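Local coordinates for geranyltranstransferase (Marinomonas sp. MED121, PDB 4F62), which probably condenses isopentenyl diphosphate with allylic diphosphates, as a putative farnesyl-diphosphate synthase of the polyprenyl synthetase family, at residues S76-L87 with A111-A122; N151-D160 with Q175-L184. All coordinates share one frame; numbering follows the deposited sequence.

In the fold
The two contacts follow one another along the chain and lie side by side in the all-helical isoprenoid synthase fold, their centres about 16 Å apart. Contact 1 packs helix 65-86 against helix 108-126, and contact 2 packs helix 153-162 against helix 170-194. They meet where Tyr80 and Ser81 touch Met153 and Ile154: Tyr80 OH lies 3.5 Å from Ile154 CD1. Further toward the end of helix 65-86, Asp85 OD1 is 3.6 Å from Gln157 NE2. Asp85, Asp86 and Asp91 match the first aspartate-rich motif of this family, which in relatives binds magnesium and substrate diphosphate, so both contacts probably border the active site. Both also touch the second subunit.

Contact 1 (S76-L87 with A111-A122); sequences SIHAYSLIHDDL and AILAGDALQTFA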
loop_
_atom_site.group_PDB
_atom_site.type_symbol
_atom_site.label_atom_id
_atom_site.label_comp_id
_atom_site.label_asym_id
_atom_site.label_seq_id
_atom_site.Cartn_x
_atom_site.Cartn_y
_atom_site.Cartn_z
ATOM N N SER A 76 -9.111 5.185 3.625
ATOM C CA SER A 76 -7.937 5.661 2.882
ATOM C C SER A 76 -7.761 4.919 1.574
ATOM O O SER A 76 -7.437 5.527 0.551
ATOM C CB SER A 76 -6.644 5.566 3.711
ATOM O OG SER A 76 -6.725 6.466 4.804
ATOM N N ILE A 77 -7.957 3.605 1.611
ATOM C CA ILE A 77 -7.936 2.811 0.392
ATOM C C ILE A 77 -9.017 3.312 -0.581
ATOM O O ILE A 77 -8.735 3.576 -1.756
ATOM C CB ILE A 77 -8.137 1.310 0.683
ATOM C CG1 ILE A 77 -6.907 0.766 1.423
ATOM C CG2 ILE A 77 -8.335 0.539 -0.620
ATOM C CD1 ILE A 77 -5.591 0.905 0.616
ATOM N N HIS A 78 -10.238 3.461 -0.077
ATOM C CA HIS A 78 -11.359 3.920 -0.884
ATOM C C HIS A 78 -11.036 5.283 -1.501
ATOM O O HIS A 78 -11.227 5.496 -2.711
ATOM C CB HIS A 78 -12.623 3.987 -0.020
ATOM C CG HIS A 78 -13.824 4.520 -0.739
ATOM N ND1 HIS A 78 -14.313 3.951 -1.897
ATOM C CD2 HIS A 78 -14.629 5.569 -0.464
ATOM C CE1 HIS A 78 -15.369 4.632 -2.307
ATOM N NE2 HIS A 78 -15.586 5.620 -1.449
ATOM N N ALA A 79 -10.511 6.194 -0.684
ATOM C CA ALA A 79 -10.189 7.542 -1.165
ATOM C C ALA A 79 -9.101 7.518 -2.236
ATOM O O ALA A 79 -9.191 8.235 -3.234
ATOM C CB ALA A 79 -9.787 8.471 -0.001
ATOM N N TYR A 80 -8.073 6.699 -2.031
ATOM C CA TYR A 80 -7.028 6.573 -3.041
ATOM C C TYR A 80 -7.612 6.063 -4.346
ATOM O O TYR A 80 -7.312 6.602 -5.425
ATOM C CB TYR A 80 -5.854 5.709 -2.535
ATOM C CG TYR A 80 -5.567 4.412 -3.284
ATOM C CD1 TYR A 80 -5.079 4.411 -4.593
ATOM C CD2 TYR A 80 -5.724 3.184 -2.649
ATOM C CE1 TYR A 80 -4.808 3.215 -5.257
ATOM C CE2 TYR A 80 -5.447 1.992 -3.301
ATOM C CZ TYR A 80 -4.992 2.010 -4.600
ATOM O OH TYR A 80 -4.723 0.812 -5.235
ATOM N N SER A 81 -8.455 5.038 -4.258
ATOM C CA SER A 81 -9.028 4.459 -5.475
ATOM C C SER A 81 -9.858 5.463 -6.276
ATOM O O SER A 81 -9.880 5.398 -7.503
ATOM C CB SER A 81 -9.880 3.233 -5.154
ATOM O OG SER A 81 -11.120 3.618 -4.604
ATOM N N LEU A 82 -10.542 6.379 -5.587
ATOM C CA LEU A 82 -11.336 7.408 -6.262
ATOM C C LEU A 82 -10.457 8.414 -7.013
ATOM O O LEU A 82 -10.787 8.829 -8.124
ATOM C CB LEU A 82 -12.239 8.144 -5.261
ATOM C CG LEU A 82 -13.321 7.300 -4.574
ATOM C CD1 LEU A 82 -14.087 8.114 -3.525
ATOM C CD2 LEU A 82 -14.285 6.744 -5.615
ATOM N N ILE A 83 -9.343 8.816 -6.403
ATOM C CA ILE A 83 -8.432 9.760 -7.042
ATOM C C ILE A 83 -7.881 9.157 -8.323
ATOM O O ILE A 83 -7.945 9.757 -9.399
ATOM C CB ILE A 83 -7.233 10.095 -6.127
ATOM C CG1 ILE A 83 -7.707 10.773 -4.843
ATOM C CG2 ILE A 83 -6.259 11.010 -6.845
ATOM C CD1 ILE A 83 -6.563 11.029 -3.871
ATOM N N HIS A 84 -7.331 7.956 -8.202
ATOM C CA HIS A 84 -6.751 7.285 -9.359
ATOM C C HIS A 84 -7.822 6.961 -10.396
ATOM O O HIS A 84 -7.537 6.870 -11.583
ATOM C CB HIS A 84 -5.999 6.025 -8.937
ATOM C CG HIS A 84 -4.646 6.322 -8.367
ATOM N ND1 HIS A 84 -3.717 5.318 -8.118
ATOM C CD2 HIS A 84 -4.050 7.471 -8.012
ATOM C CE1 HIS A 84 -2.618 5.859 -7.623
ATOM N NE2 HIS A 84 -2.795 7.180 -7.550
ATOM N N ASP A 85 -9.060 6.811 -9.953
ATOM C CA ASP A 85 -10.132 6.510 -10.883
ATOM C C ASP A 85 -10.573 7.743 -11.682
ATOM O O ASP A 85 -11.091 7.607 -12.793
ATOM C CB ASP A 85 -11.318 5.894 -10.145
ATOM C CG ASP A 85 -12.157 5.004 -11.040
ATOM O OD1 ASP A 85 -11.587 4.073 -11.654
ATOM O OD2 ASP A 85 -13.380 5.243 -11.137
ATOM N N ASP A 86 -10.368 8.937 -11.123
ATOM C CA ASP A 86 -10.745 10.182 -11.805
ATOM C C ASP A 86 -9.690 10.600 -12.826
ATOM O O ASP A 86 -9.919 11.509 -13.617
ATOM C CB ASP A 86 -10.958 11.326 -10.803
ATOM C CG ASP A 86 -12.166 11.109 -9.908
ATOM O OD1 ASP A 86 -13.192 10.595 -10.400
ATOM O OD2 ASP A 86 -12.085 11.456 -8.708
ATOM N N LEU A 87 -8.531 9.948 -12.790
ATOM C CA LEU A 87 -7.451 10.249 -13.723
ATOM C C LEU A 87 -7.922 10.060 -15.168
ATOM O O LEU A 87 -8.568 9.063 -15.484
ATOM C CB LEU A 87 -6.231 9.372 -13.442
ATOM C CG LEU A 87 -5.443 9.763 -12.187
ATOM C CD1 LEU A 87 -4.303 8.800 -11.922
ATOM C CD2 LEU A 87 -4.914 11.181 -12.345
ATOM N N ALA A 111 -2.193 14.247 -8.112
ATOM C CA ALA A 111 -3.242 13.275 -7.828
ATOM C C ALA A 111 -2.688 11.852 -7.795
ATOM O O ALA A 111 -3.068 11.044 -6.941
ATOM C CB ALA A 111 -4.373 13.393 -8.852
ATOM N N ILE A 112 -1.792 11.538 -8.723
ATOM C CA ILE A 112 -1.186 10.212 -8.748
ATOM C C ILE A 112 -0.431 9.926 -7.444
ATOM O O ILE A 112 -0.576 8.851 -6.853
ATOM C CB ILE A 112 -0.210 10.058 -9.934
ATOM C CG1 ILE A 112 -0.978 10.040 -11.257
ATOM C CG2 ILE A 112 0.624 8.776 -9.792
ATOM C CD1 ILE A 112 -0.080 10.183 -12.485
ATOM N N LEU A 113 0.373 10.890 -6.997
ATOM C CA LEU A 113 1.179 10.701 -5.786
ATOM C C LEU A 113 0.304 10.676 -4.529
ATOM O O LEU A 113 0.567 9.903 -3.605
ATOM C CB LEU A 113 2.252 11.793 -5.665
ATOM C CG LEU A 113 3.319 11.837 -6.760
ATOM C CD1 LEU A 113 4.337 12.963 -6.508
ATOM C CD2 LEU A 113 4.012 10.483 -6.891
ATOM N N ALA A 114 -0.744 11.504 -4.497
ATOM C CA ALA A 114 -1.654 11.522 -3.350
ATOM C C ALA A 114 -2.367 10.184 -3.210
ATOM O O ALA A 114 -2.581 9.699 -2.101
ATOM C CB ALA A 114 -2.677 12.659 -3.465
ATOM N N GLY A 115 -2.747 9.594 -4.338
ATOM C CA GLY A 115 -3.356 8.278 -4.315
ATOM C C GLY A 115 -2.384 7.244 -3.764
ATOM O O GLY A 115 -2.731 6.453 -2.881
ATOM N N ASP A 116 -1.167 7.239 -4.300
ATOM C CA ASP A 116 -0.137 6.304 -3.847
ATOM C C ASP A 116 0.115 6.448 -2.357
ATOM O O ASP A 116 0.249 5.457 -1.637
ATOM C CB ASP A 116 1.174 6.555 -4.595
ATOM C CG ASP A 116 1.097 6.133 -6.049
ATOM O OD1 ASP A 116 0.185 5.339 -6.376
ATOM O OD2 ASP A 116 1.951 6.578 -6.852
ATOM N N ALA A 117 0.176 7.687 -1.896
ATOM C CA ALA A 117 0.463 7.948 -0.489
ATOM C C ALA A 117 -0.715 7.554 0.392
ATOM O O ALA A 117 -0.529 7.121 1.521
ATOM C CB ALA A 117 0.810 9.413 -0.282
ATOM N N LEU A 118 -1.932 7.718 -0.114
ATOM C CA LEU A 118 -3.093 7.299 0.663
ATOM C C LEU A 118 -3.119 5.790 0.826
ATOM O O LEU A 118 -3.564 5.291 1.859
ATOM C CB LEU A 118 -4.402 7.800 0.048
ATOM C CG LEU A 118 -4.743 9.267 0.385
ATOM C CD1 LEU A 118 -5.863 9.787 -0.513
ATOM C CD2 LEU A 118 -5.157 9.407 1.839
ATOM N N GLN A 119 -2.651 5.051 -0.182
ATOM C CA GLN A 119 -2.528 3.604 0.003
ATOM C C GLN A 119 -1.516 3.271 1.106
ATOM O O GLN A 119 -1.789 2.441 1.977
ATOM C CB GLN A 119 -2.177 2.832 -1.291
ATOM C CG GLN A 119 -1.876 1.375 -0.944
ATOM C CD GLN A 119 -1.741 0.418 -2.130
ATOM O OE1 GLN A 119 -1.626 -0.791 -1.923
ATOM N NE2 GLN A 119 -1.734 0.947 -3.362
ATOM N N THR A 120 -0.353 3.920 1.089
ATOM C CA THR A 120 0.651 3.620 2.112
ATOM C C THR A 120 0.127 4.031 3.487
ATOM O O THR A 120 0.451 3.408 4.496
ATOM C CB THR A 120 1.966 4.373 1.870
ATOM O OG1 THR A 120 2.328 4.269 0.490
ATOM C CG2 THR A 120 3.088 3.804 2.764
ATOM N N PHE A 121 -0.662 5.099 3.533
ATOM C CA PHE A 121 -1.193 5.583 4.808
ATOM C C PHE A 121 -2.148 4.534 5.412
ATOM O O PHE A 121 -2.217 4.379 6.631
ATOM C CB PHE A 121 -1.891 6.926 4.588
ATOM C CG PHE A 121 -2.473 7.534 5.834
ATOM C CD1 PHE A 121 -1.676 7.788 6.934
ATOM C CD2 PHE A 121 -3.822 7.894 5.881
ATOM C CE1 PHE A 121 -2.203 8.367 8.087
ATOM C CE2 PHE A 121 -4.364 8.481 7.035
ATOM C CZ PHE A 121 -3.555 8.714 8.135
ATOM N N ALA A 122 -2.879 3.815 4.561
ATOM C CA ALA A 122 -3.765 2.758 5.048
ATOM C C ALA A 122 -2.968 1.734 5.838
ATOM O O ALA A 122 -3.379 1.289 6.908
ATOM C CB ALA A 122 -4.476 2.083 3.898
#
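The His84 ring meets helix 108-126 with its edge: Ile112 O and Asp116 OD1 both lie near its plane, and Tyr80 CD1 lies over the rim of one face. His84 NE2 gives Ile112 O a nearly straight hydrogen bond (2.9 Å, 166°) on an in-plane lone pair. The Asp116 carboxylate stands almost perpendicular to the ring, OD1 3.1 Å from His84 CE1. His84 ND1 bonds Asp116 OD2 of the second subunit, and Asp116 OD2 here bonds His84 ND1 of that subunit; with both nitrogens engaged, the ring's rotation is fixed. Over one face of Tyr80 sits Gln119 CB, a CH-pi contact 4.1 Å from the ring centroid. An alanine in place of Tyr80 would remove the ring that lies against His84 and Gln119 CB, and is likely to leave a gap between them.

Gly115 lets the antiparallel axes of 76-86 and 111-122 approach to 8.0 Å; a side chain there would run into His84. Ile83 fits as a knob among Ala111, Ala114, Gly115 and Leu118; its CG1 lies beside the backbone N (chi1 -62°), which turns CG2 onto Ala111. Helix 31-41 packs on Ile83 and Leu118, helix 134-148 on Ile77 and Ala122, and helix 153-162 on Tyr80.

Contact 2 (N151-D160 with Q175-L184); sequences NGMITGQMID and QMHVHKTGAL
Lys180 reaches along helix 153-162 to Asp160, where NZ and OD2 form a salt bridge. Lys180 NZ to Asp160 OD2 is modelled at 2.4 Å, too short to take literally, so the exact geometry of the bridge is doubtful. With CG anti to the backbone N (chi1 -172°) and every later torsion extended, the lysine passes Gly156 and Gln157 before its amine arrives at the carboxylate.

His179 is held by both ring nitrogens. His179 ND1 donates to Gln175 O, one turn back in its own helix, at 2.8 Å and 164°; that carbonyl also takes the His179 backbone N-H, from the other side of its plane. NE2 bonds Tyr27 OH of the second subunit. Gly152 O lies near the ring plane, at the edge, and His179 CD2 is 3.5 Å from Asn151 O. Further along, Met153 CA makes a CA-H...O contact of 3.2 Å with His179 O, just after Gly152 at the N-cap of helix 153-162.

Lys180 and Thr181 match the lysine-threonine pair of polyprenyl synthases, whose lysine contacts the allylic diphosphate in relatives. Here the pair falls within a wider pi-type turn at 178-182, where Gly182 N bonds His177 O.

Gly156 brings the backbones together. Gly156 CA approaches Lys180 N to 3.6 Å, a spot where any side chain would clash, and the axes of 153-160 and 175-184 come within 6.4 Å at an angle of 143°. On one side of this point Ile159 CG2 packs 3.5 Å from Met176 CG, and Met176, bent at chi2 and chi3, curls its CE against the Asp160 carboxylate. At the other end, Met153 SD meets Leu184 CD1 at 4.1 Å, beside Ser81 and Leu74 of helix 65-86.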
loop_
_atom_site.group_PDB
_atom_site.type_symbol
_atom_site.label_atom_id
_atom_site.label_comp_id
_atom_site.label_asym_id
_atom_site.label_seq_id
_atom_site.Cartn_x
_atom_site.Cartn_y
_atom_site.Cartn_z
ATOM N N ASN A 151 -6.208 -9.475 -5.674
ATOM C CA ASN A 151 -7.287 -10.401 -5.333
ATOM C C ASN A 151 -8.630 -9.701 -5.170
ATOM O O ASN A 151 -9.648 -10.345 -4.927
ATOM C CB ASN A 151 -6.956 -11.187 -4.060
ATOM C CG ASN A 151 -5.950 -12.304 -4.308
ATOM O OD1 ASN A 151 -4.767 -12.174 -3.993
ATOM N ND2 ASN A 151 -6.426 -13.412 -4.874
ATOM N N GLY A 152 -8.635 -8.378 -5.304
ATOM C CA GLY A 152 -9.832 -7.623 -4.994
ATOM C C GLY A 152 -10.001 -6.392 -5.854
ATOM O O GLY A 152 -10.111 -6.488 -7.081
ATOM N N MET A 153 -9.994 -5.236 -5.201
ATOM C CA MET A 153 -10.370 -3.969 -5.832
ATOM C C MET A 153 -9.701 -3.672 -7.177
ATOM O O MET A 153 -10.384 -3.375 -8.159
ATOM C CB MET A 153 -10.123 -2.808 -4.859
ATOM C CG MET A 153 -10.618 -1.473 -5.373
ATOM S SD MET A 153 -10.120 -0.133 -4.277
ATOM C CE MET A 153 -8.327 -0.150 -4.509
ATOM N N ILE A 154 -8.372 -3.756 -7.229
ATOM C CA ILE A 154 -7.651 -3.422 -8.453
ATOM C C ILE A 154 -7.975 -4.375 -9.602
ATOM O O ILE A 154 -8.054 -3.969 -10.768
ATOM C CB ILE A 154 -6.144 -3.379 -8.224
ATOM C CG1 ILE A 154 -5.823 -2.266 -7.230
ATOM C CG2 ILE A 154 -5.418 -3.078 -9.517
ATOM C CD1 ILE A 154 -4.383 -2.250 -6.819
ATOM N N THR A 155 -8.171 -5.643 -9.283
ATOM C CA THR A 155 -8.518 -6.589 -10.330
ATOM C C THR A 155 -9.909 -6.260 -10.874
ATOM O O THR A 155 -10.149 -6.377 -12.074
ATOM C CB THR A 155 -8.387 -8.037 -9.847
ATOM O OG1 THR A 155 -7.002 -8.401 -9.898
ATOM C CG2 THR A 155 -9.178 -8.982 -10.749
ATOM N N GLY A 156 -10.796 -5.787 -10.000
ATOM C CA GLY A 156 -12.116 -5.332 -10.421
ATOM C C GLY A 156 -12.043 -4.146 -11.370
ATOM O O GLY A 156 -12.756 -4.110 -12.372
ATOM N N GLN A 157 -11.184 -3.177 -11.058
ATOM C CA GLN A 157 -10.989 -2.020 -11.922
ATOM C C GLN A 157 -10.418 -2.459 -13.254
ATOM O O GLN A 157 -10.801 -1.938 -14.301
ATOM C CB GLN A 157 -10.053 -0.985 -11.271
ATOM C CG GLN A 157 -10.593 -0.359 -9.981
ATOM C CD GLN A 157 -9.570 0.551 -9.313
ATOM O OE1 GLN A 157 -8.636 0.079 -8.662
ATOM N NE2 GLN A 157 -9.731 1.863 -9.492
ATOM N N MET A 158 -9.494 -3.416 -13.206
ATOM C CA MET A 158 -8.872 -3.947 -14.412
ATOM C C MET A 158 -9.942 -4.588 -15.289
ATOM O O MET A 158 -10.019 -4.325 -16.492
ATOM C CB MET A 158 -7.801 -4.983 -14.052
ATOM C CG MET A 158 -6.826 -5.264 -15.168
ATOM S SD MET A 158 -5.689 -3.880 -15.447
ATOM C CE MET A 158 -4.670 -4.579 -16.734
ATOM N N ILE A 159 -10.783 -5.416 -14.675
ATOM C CA ILE A 159 -11.840 -6.092 -15.417
ATOM C C ILE A 159 -12.774 -5.059 -16.031
ATOM O O ILE A 159 -13.133 -5.172 -17.193
ATOM C CB ILE A 159 -12.645 -7.055 -14.521
ATOM C CG1 ILE A 159 -11.777 -8.253 -14.122
ATOM C CG2 ILE A 159 -13.884 -7.563 -15.256
ATOM C CD1 ILE A 159 -12.386 -9.067 -12.972
ATOM N N ASP A 160 -13.154 -4.051 -15.247
ATOM C CA ASP A 160 -14.003 -2.962 -15.738
ATOM C C ASP A 160 -13.415 -2.302 -16.990
ATOM O O ASP A 160 -14.107 -2.139 -17.999
ATOM C CB ASP A 160 -14.220 -1.911 -14.647
ATOM C CG ASP A 160 -15.462 -1.080 -14.884
ATOM O OD1 ASP A 160 -16.066 -1.186 -15.977
ATOM O OD2 ASP A 160 -15.845 -0.320 -13.975
ATOM N N GLN A 175 -18.999 -10.948 -11.208
ATOM C CA GLN A 175 -17.588 -11.116 -10.851
ATOM C C GLN A 175 -16.850 -9.774 -10.770
ATOM O O GLN A 175 -16.062 -9.527 -9.844
ATOM C CB GLN A 175 -16.876 -12.033 -11.851
ATOM C CG GLN A 175 -15.350 -12.127 -11.587
ATOM C CD GLN A 175 -14.675 -13.181 -12.441
ATOM O OE1 GLN A 175 -14.468 -12.985 -13.643
ATOM N NE2 GLN A 175 -14.346 -14.319 -11.830
ATOM N N MET A 176 -17.116 -8.908 -11.742
ATOM C CA MET A 176 -16.483 -7.596 -11.793
ATOM C C MET A 176 -16.817 -6.758 -10.556
ATOM O O MET A 176 -15.928 -6.159 -9.945
ATOM C CB MET A 176 -16.911 -6.854 -13.063
ATOM C CG MET A 176 -16.102 -5.618 -13.367
ATOM S SD MET A 176 -16.797 -4.162 -12.581
ATOM C CE MET A 176 -17.953 -3.687 -13.901
ATOM N N HIS A 177 -18.096 -6.710 -10.192
ATOM C CA HIS A 177 -18.516 -5.888 -9.062
ATOM C C HIS A 177 -18.022 -6.442 -7.736
ATOM O O HIS A 177 -17.662 -5.679 -6.834
ATOM C CB HIS A 177 -20.040 -5.712 -9.031
ATOM C CG HIS A 177 -20.555 -4.774 -10.071
ATOM N ND1 HIS A 177 -21.709 -4.994 -10.775
ATOM C CD2 HIS A 177 -20.054 -3.594 -10.539
ATOM C CE1 HIS A 177 -21.919 -4.000 -11.628
ATOM N NE2 HIS A 177 -20.908 -3.142 -11.493
ATOM N N VAL A 178 -18.030 -7.764 -7.613
ATOM C CA VAL A 178 -17.572 -8.421 -6.391
ATOM C C VAL A 178 -16.115 -8.061 -6.079
ATOM O O VAL A 178 -15.733 -7.908 -4.917
ATOM C CB VAL A 178 -17.803 -9.945 -6.482
ATOM C CG1 VAL A 178 -17.058 -10.682 -5.400
ATOM C CG2 VAL A 178 -19.293 -10.238 -6.380
ATOM N N HIS A 179 -15.311 -7.888 -7.125
ATOM C CA HIS A 179 -13.921 -7.462 -6.955
ATOM C C HIS A 179 -13.833 -5.943 -6.781
ATOM O O HIS A 179 -13.224 -5.445 -5.827
ATOM C CB HIS A 179 -13.075 -7.915 -8.149
ATOM C CG HIS A 179 -12.793 -9.393 -8.161
ATOM N ND1 HIS A 179 -13.718 -10.326 -8.569
ATOM C CD2 HIS A 179 -11.690 -10.088 -7.796
ATOM C CE1 HIS A 179 -13.198 -11.539 -8.471
ATOM N NE2 HIS A 179 -11.961 -11.418 -8.000
ATOM N N LYS A 180 -14.478 -5.210 -7.691
ATOM C CA LYS A 180 -14.304 -3.760 -7.776
ATOM C C LYS A 180 -14.829 -2.990 -6.563
ATOM O O LYS A 180 -14.187 -2.046 -6.102
ATOM C CB LYS A 180 -14.943 -3.207 -9.055
ATOM C CG LYS A 180 -14.620 -1.746 -9.291
ATOM C CD LYS A 180 -15.330 -1.195 -10.527
ATOM C CE LYS A 180 -14.831 0.217 -10.828
ATOM N NZ LYS A 180 -15.597 0.892 -11.910
ATOM N N THR A 181 -15.994 -3.380 -6.055
ATOM C CA THR A 181 -16.555 -2.714 -4.879
ATOM C C THR A 181 -16.944 -3.689 -3.765
ATOM O O THR A 181 -16.980 -3.307 -2.597
ATOM C CB THR A 181 -17.774 -1.839 -5.245
ATOM O OG1 THR A 181 -18.637 -2.577 -6.115
ATOM C CG2 THR A 181 -17.336 -0.568 -5.956
ATOM N N GLY A 182 -17.240 -4.936 -4.127
ATOM C CA GLY A 182 -17.695 -5.917 -3.153
ATOM C C GLY A 182 -16.644 -6.223 -2.081
ATOM O O GLY A 182 -16.953 -6.313 -0.887
ATOM N N ALA A 183 -15.396 -6.383 -2.508
ATOM C CA ALA A 183 -14.328 -6.839 -1.615
ATOM C C ALA A 183 -14.076 -5.898 -0.427
ATOM O O ALA A 183 -13.910 -6.358 0.707
ATOM C CB ALA A 183 -13.034 -7.104 -2.411
ATOM N N LEU A 184 -14.081 -4.588 -0.677
ATOM C CA LEU A 184 -13.834 -3.615 0.385
ATOM C C LEU A 184 -15.019 -3.525 1.332
ATOM O O LEU A 184 -14.850 -3.257 2.527
ATOM C CB LEU A 184 -13.526 -2.223 -0.175
ATOM C CG LEU A 184 -12.093 -1.787 -0.461
ATOM C CD1 LEU A 184 -12.079 -0.283 -0.711
ATOM C CD2 LEU A 184 -11.135 -2.158 0.690
#